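Putative alpha-galactosidase (Bacteroides fragilis, PDB 4NZJ) probably hydrolyses terminal, non-reducing alpha-D-galactose residues of alpha-D-galactosides. Local coordinates at residues A[72-77]-A[83-88]; A[19-24]-A[29-34]. One frame throughout, in Å; residues are numbered along the deposited sequence. Where two conformers were deposited one is given.

Following the chain from the N terminus, contact 2 comes first: strand 20-23 turns back through a short loop into strand 28-36, and 19-24 meets 29-34 across the interior between two sheets. The chain then runs through strands 42-46, 52-55 and 60-64 before contact 1 closes the tight turn between strands 69-79 and 82-92. The two closures follow in series, neither enclosing the other. They differ in kind, since contact 1 pairs neighbours within one sheet while contact 2 packs two sheets together. They meet where strand 82-92 runs parallel to strand 20-23: Leu-88 and Lys-86 of contact 1 touch His-19 of contact 2, within the Ig-like domain.

Contact 1: residues A[72-77]-A[83-88]; sequences TVTLKA and VSVKQL
Thr-74 donates its hydroxyl to Gln-87, with OG1 2.7 Å from OE1 and lying in the plane of the amide carbonyl, on a lone pair. The glutamine can accept it because its chain bends at chi2 (-73°), bringing the amide back over the neighbouring strand. The other amide atom, NE2, then passes 3.6 Å from CG2 of Thr-72. The methyl branch of Thr-74 points the other way along the strand, where its CG2 presses on CG1 of Val-85 at 3.5 Å, tighter than usual for two carbons. Further on, the extended chain of Lys-76 leans its CG toward CG2 of Val-85 and sends NZ to a salt bridge with Glu-78.

Beneath these side chains, Val-73 pairs with Leu-88, Leu-75 with Lys-86 and Ala-77 with Ser-84, each through two backbone hydrogen bonds. Val-73 N to Leu-88 O is nearly straight, 2.8 Å long with an angle of 175° at the hydrogen. The reverse face is largely apolar, though Ser-84 OG bonds to Ile-15 N and Lys-86 leads outward. Leu-75 reaches diagonally to Leu-88, its CD1 3.7 Å from CB of that residue. Leu-75 also touches Ile-33, and Leu-88 Phe-31, both in the facing sheet. Strand 42-46 flanks 72-77 on its other edge. Here is a regular antiparallel beta hairpin, one face outward and the other turned largely into the core of an Ig-like beta sandwich.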
loop_
_atom_site.group_PDB
_atom_site.type_symbol
_atom_site.label_atom_id
_atom_site.label_comp_id
_atom_site.label_asym_id
_atom_site.label_seq_id
_atom_site.Cartn_x
_atom_site.Cartn_y
_atom_site.Cartn_z
ATOM N N THR A 72 4.472 4.032 -22.855
ATOM C CA THR A 72 4.795 5.275 -22.160
ATOM C C THR A 72 3.825 6.367 -22.601
ATOM O O THR A 72 3.767 6.724 -23.772
ATOM C CB THR A 72 6.248 5.710 -22.427
ATOM O OG1 THR A 72 7.138 4.690 -21.957
ATOM C CG2 THR A 72 6.569 7.021 -21.709
ATOM N N VAL A 73 3.063 6.876 -21.640
ATOM C CA VAL A 73 2.040 7.878 -21.872
ATOM C C VAL A 73 2.481 9.181 -21.220
ATOM O O VAL A 73 3.047 9.169 -20.130
ATOM C CB VAL A 73 0.703 7.418 -21.254
ATOM C CG1 VAL A 73 -0.418 8.405 -21.558
ATOM C CG2 VAL A 73 0.346 6.030 -21.767
ATOM N N THR A 74 2.232 10.301 -21.883
ATOM C CA THR A 74 2.518 11.603 -21.288
ATOM C C THR A 74 1.218 12.206 -20.764
ATOM O O THR A 74 0.311 12.499 -21.538
ATOM C CB THR A 74 3.194 12.543 -22.295
ATOM O OG1 THR A 74 4.393 11.926 -22.772
ATOM C CG2 THR A 74 3.542 13.879 -21.646
ATOM N N LEU A 75 1.134 12.364 -19.446
ATOM C CA LEU A 75 -0.055 12.904 -18.796
ATOM C C LEU A 75 0.114 14.384 -18.536
ATOM O O LEU A 75 1.211 14.846 -18.234
ATOM C CB LEU A 75 -0.306 12.206 -17.465
ATOM C CG LEU A 75 -0.400 10.684 -17.487
ATOM C CD1 LEU A 75 -0.524 10.147 -16.073
ATOM C CD2 LEU A 75 -1.567 10.241 -18.353
ATOM N N LYS A 76 -0.992 15.113 -18.623
ATOM C CA LYS A 76 -1.009 16.540 -18.355
ATOM C C LYS A 76 -2.212 16.879 -17.479
ATOM O O LYS A 76 -3.323 16.426 -17.740
ATOM C CB LYS A 76 -1.076 17.315 -19.671
ATOM C CG LYS A 76 -0.943 18.818 -19.530
ATOM C CD LYS A 76 -0.956 19.476 -20.899
ATOM C CE LYS A 76 -0.779 20.980 -20.799
ATOM N NZ LYS A 76 -1.110 21.666 -22.080
ATOM N N ALA A 77 -1.970 17.650 -16.425
ATOM C CA ALA A 77 -3.028 18.168 -15.571
ATOM C C ALA A 77 -2.924 19.678 -15.603
ATOM O O ALA A 77 -1.818 20.212 -15.521
ATOM C CB ALA A 77 -2.861 17.654 -14.153
ATOM N N VAL A 83 0.297 24.034 -14.982
ATOM C CA VAL A 83 0.243 22.685 -15.544
ATOM C C VAL A 83 1.305 21.765 -14.941
ATOM O O VAL A 83 2.362 22.220 -14.495
ATOM C CB VAL A 83 0.417 22.695 -17.083
ATOM C CG1 VAL A 83 -0.572 23.654 -17.730
ATOM C CG2 VAL A 83 1.846 23.050 -17.477
ATOM N N SER A 84 1.000 20.471 -14.930
ATOM C CA SER A 84 1.946 19.433 -14.548
ATOM C C SER A 84 1.958 18.422 -15.684
ATOM O O SER A 84 0.895 17.994 -16.138
ATOM C CB SER A 84 1.509 18.755 -13.245
ATOM O OG SER A 84 2.354 17.664 -12.887
ATOM N N VAL A 85 3.151 18.064 -16.149
ATOM C CA VAL A 85 3.318 17.046 -17.181
ATOM C C VAL A 85 4.192 15.940 -16.614
ATOM O O VAL A 85 5.265 16.210 -16.081
ATOM C CB VAL A 85 3.959 17.623 -18.459
ATOM C CG1 VAL A 85 4.196 16.525 -19.489
ATOM C CG2 VAL A 85 3.078 18.720 -19.040
ATOM N N LYS A 86 3.727 14.700 -16.724
ATOM C CA LYS A 86 4.424 13.562 -16.142
ATOM C C LYS A 86 4.252 12.339 -17.029
ATOM O O LYS A 86 3.179 12.129 -17.598
ATOM C CB LYS A 86 3.848 13.257 -14.754
ATOM C CG LYS A 86 4.874 13.175 -13.641
ATOM C CD LYS A 86 5.432 14.551 -13.318
ATOM C CE LYS A 86 6.237 14.544 -12.032
ATOM N NZ LYS A 86 6.892 15.859 -11.789
ATOM N N GLN A 87 5.298 11.524 -17.121
ATOM C CA GLN A 87 5.223 10.254 -17.833
ATOM C C GLN A 87 4.531 9.211 -16.958
ATOM O O GLN A 87 4.683 9.207 -15.733
ATOM C CB GLN A 87 6.621 9.744 -18.208
ATOM C CG GLN A 87 7.494 10.716 -18.990
ATOM C CD GLN A 87 7.055 10.893 -20.428
ATOM O OE1 GLN A 87 6.034 11.523 -20.703
ATOM N NE2 GLN A 87 7.839 10.355 -21.359
ATOM N N LEU A 88 3.770 8.331 -17.597
ATOM C CA LEU A 88 3.230 7.138 -16.949
ATOM C C LEU A 88 3.561 5.944 -17.831
ATOM O O LEU A 88 3.290 5.963 -19.030
ATOM C CB LEU A 88 1.716 7.246 -16.769
ATOM C CG LEU A 88 0.986 5.991 -16.273
ATOM C CD1 LEU A 88 1.354 5.668 -14.831
ATOM C CD2 LEU A 88 -0.519 6.149 -16.418
#

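Contact 2: residues A[19-24]-A[29-34]; sequences HIIGNY and FIFYIP
Phe-29 turns an edge of its ring toward strand 20-23, and two side chains of that strand line up along it. CB of Asn-23 sits near the ring plane, 3.8 Å from CD2. Beyond it, in one of the two deposited conformers of Ile-21, the branch methyl CG2 meets the same edge at CZ, 3.9 Å away. The ring gets there because CG of Phe-29 is anti to its backbone N (chi1 -180°), which swings the aromatic group across the space between the strands. The amide of Asn-23 stands almost square to this ring, the two planes 88° apart, so that the flat groups do not stack.

Ile-21 divides its branches between two rings. With CG2 at Phe-29, the longer arm goes to Phe-31, where CD1 approaches CD1 of the ring obliquely at 4.3 Å, a looser contact.

The backbones run antiparallel yet stay well apart, 8.7 Å between the axes of 20-23 and 29-32, a spacing filled by side chains and too wide for strand pairing. Strand 20-23 takes its backbone partners from strand 82-92, through Val-89 and Arg-91. Ile-90 of that strand touches both Ile-21 and Phe-29, while Ile-61 of strand 60-64 and Leu-52 of strand 52-55 pack on Phe-29 from its own sheet, enclosing the ring between the two layers.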
loop_
_atom_site.group_PDB
_atom_site.type_symbol
_atom_site.label_atom_id
_atom_site.label_comp_id
_atom_site.label_asym_id
_atom_site.label_seq_id
_atom_site.Cartn_x
_atom_site.Cartn_y
_atom_site.Cartn_z
ATOM N N HIS A 19 4.090 6.223 -10.886
ATOM C CA HIS A 19 4.381 6.557 -12.280
ATOM C C HIS A 19 4.550 5.306 -13.156
ATOM O O HIS A 19 5.032 5.383 -14.289
ATOM C CB HIS A 19 5.644 7.421 -12.350
ATOM C CG HIS A 19 5.576 8.658 -11.505
ATOM N ND1 HIS A 19 4.688 9.684 -11.756
ATOM C CD2 HIS A 19 6.290 9.038 -10.419
ATOM C CE1 HIS A 19 4.853 10.638 -10.855
ATOM N NE2 HIS A 19 5.818 10.269 -10.032
ATOM N N ILE A 20 4.154 4.155 -12.618
ATOM C CA ILE A 20 4.128 2.904 -13.378
ATOM C C ILE A 20 2.957 2.089 -12.860
ATOM O O ILE A 20 2.652 2.131 -11.669
ATOM C CB ILE A 20 5.450 2.115 -13.260
ATOM C CG1 ILE A 20 5.454 0.938 -14.238
ATOM C CG2 ILE A 20 5.684 1.628 -11.830
ATOM C CD1 ILE A 20 6.776 0.214 -14.312
ATOM N N ILE A 21 2.276 1.388 -13.762
ATOM C CA ILE A 21 1.101 0.600 -13.400
ATOM C C ILE A 21 1.037 -0.649 -14.282
ATOM O O ILE A 21 1.226 -0.563 -15.499
ATOM C CB ILE A 21 -0.197 1.444 -13.519
ATOM C CG1 ILE A 21 -1.423 0.671 -13.010
ATOM C CG2 ILE A 21 -0.434 1.901 -14.953
ATOM C CD1 ILE A 21 -1.521 0.591 -11.507
ATOM N N GLY A 22 0.772 -1.795 -13.657
ATOM C CA GLY A 22 0.679 -3.068 -14.350
ATOM C C GLY A 22 -0.743 -3.590 -14.362
ATOM O O GLY A 22 -1.508 -3.371 -13.418
ATOM N N ASN A 23 -1.096 -4.279 -15.443
ATOM C CA ASN A 23 -2.402 -4.916 -15.579
ATOM C C ASN A 23 -2.290 -6.112 -16.527
ATOM O O ASN A 23 -1.434 -6.122 -17.407
ATOM C CB ASN A 23 -3.418 -3.902 -16.119
ATOM C CG ASN A 23 -4.853 -4.239 -15.749
ATOM O OD1 ASN A 23 -5.724 -4.349 -16.617
ATOM N ND2 ASN A 23 -5.112 -4.384 -14.465
ATOM N N TYR A 24 -3.137 -7.125 -16.341
ATOM C CA TYR A 24 -3.173 -8.260 -17.265
ATOM C C TYR A 24 -3.851 -7.864 -18.575
ATOM O O TYR A 24 -4.784 -7.054 -18.574
ATOM C CB TYR A 24 -3.934 -9.463 -16.689
ATOM C CG TYR A 24 -3.427 -10.048 -15.384
ATOM C CD1 TYR A 24 -2.093 -9.959 -15.010
ATOM C CD2 TYR A 24 -4.297 -10.733 -14.540
ATOM C CE1 TYR A 24 -1.643 -10.511 -13.818
ATOM C CE2 TYR A 24 -3.860 -11.285 -13.350
ATOM C CZ TYR A 24 -2.532 -11.173 -12.995
ATOM O OH TYR A 24 -2.090 -11.716 -11.806
ATOM N N PHE A 29 -9.198 -2.197 -16.962
ATOM C CA PHE A 29 -8.137 -1.319 -16.506
ATOM C C PHE A 29 -8.792 -0.050 -15.976
ATOM O O PHE A 29 -9.632 0.539 -16.655
ATOM C CB PHE A 29 -7.223 -0.982 -17.690
ATOM C CG PHE A 29 -6.070 -0.081 -17.347
ATOM C CD1 PHE A 29 -6.257 1.290 -17.188
ATOM C CD2 PHE A 29 -4.785 -0.593 -17.235
ATOM C CE1 PHE A 29 -5.196 2.124 -16.887
ATOM C CE2 PHE A 29 -3.718 0.238 -16.940
ATOM C CZ PHE A 29 -3.927 1.598 -16.764
ATOM N N ILE A 30 -8.427 0.354 -14.762
ATOM C CA ILE A 30 -8.865 1.638 -14.204
ATOM C C ILE A 30 -7.720 2.299 -13.457
ATOM O O ILE A 30 -7.081 1.679 -12.620
ATOM C CB ILE A 30 -10.069 1.483 -13.247
ATOM C CG1 ILE A 30 -11.269 0.910 -14.009
ATOM C CG2 ILE A 30 -10.432 2.831 -12.627
ATOM C CD1 ILE A 30 -12.559 0.846 -13.223
ATOM N N PHE A 31 -7.449 3.559 -13.781
ATOM C CA PHE A 31 -6.441 4.322 -13.063
ATOM C C PHE A 31 -6.846 5.780 -12.953
ATOM O O PHE A 31 -6.944 6.485 -13.959
ATOM C CB PHE A 31 -5.081 4.231 -13.758
ATOM C CG PHE A 31 -3.982 4.938 -13.021
ATOM C CD1 PHE A 31 -3.519 4.439 -11.813
ATOM C CD2 PHE A 31 -3.410 6.101 -13.530
ATOM C CE1 PHE A 31 -2.502 5.086 -11.125
ATOM C CE2 PHE A 31 -2.392 6.750 -12.848
ATOM C CZ PHE A 31 -1.938 6.240 -11.644
ATOM N N TYR A 32 -7.090 6.223 -11.725
ATOM C CA TYR A 32 -7.266 7.639 -11.459
ATOM C C TYR A 32 -5.882 8.258 -11.321
ATOM O O TYR A 32 -5.035 7.742 -10.594
ATOM C CB TYR A 32 -8.078 7.873 -10.178
ATOM C CG TYR A 32 -8.099 9.316 -9.731
ATOM C CD1 TYR A 32 -8.929 10.247 -10.351
ATOM C CD2 TYR A 32 -7.273 9.760 -8.704
ATOM C CE1 TYR A 32 -8.948 11.574 -9.949
ATOM C CE2 TYR A 32 -7.292 11.081 -8.296
ATOM C CZ TYR A 32 -8.130 11.985 -8.924
ATOM O OH TYR A 32 -8.155 13.308 -8.543
ATOM N N ILE A 33 -5.667 9.365 -12.020
ATOM C CA ILE A 33 -4.378 10.046 -11.998
ATOM C C ILE A 33 -4.290 10.886 -10.720
ATOM O O ILE A 33 -4.938 11.926 -10.627
ATOM C CB ILE A 33 -4.191 10.943 -13.230
ATOM C CG1 ILE A 33 -4.307 10.116 -14.519
ATOM C CG2 ILE A 33 -2.846 11.663 -13.159
ATOM C CD1 ILE A 33 -4.574 10.951 -15.753
ATOM N N PRO A 34 -3.500 10.438 -9.723
ATOM C CA PRO A 34 -3.494 11.173 -8.462
ATOM C C PRO A 34 -2.832 12.527 -8.650
ATOM O O PRO A 34 -1.677 12.597 -9.064
ATOM C CB PRO A 34 -2.673 10.271 -7.523
ATOM C CG PRO A 34 -2.497 8.972 -8.248
ATOM C CD PRO A 34 -2.509 9.350 -9.697
#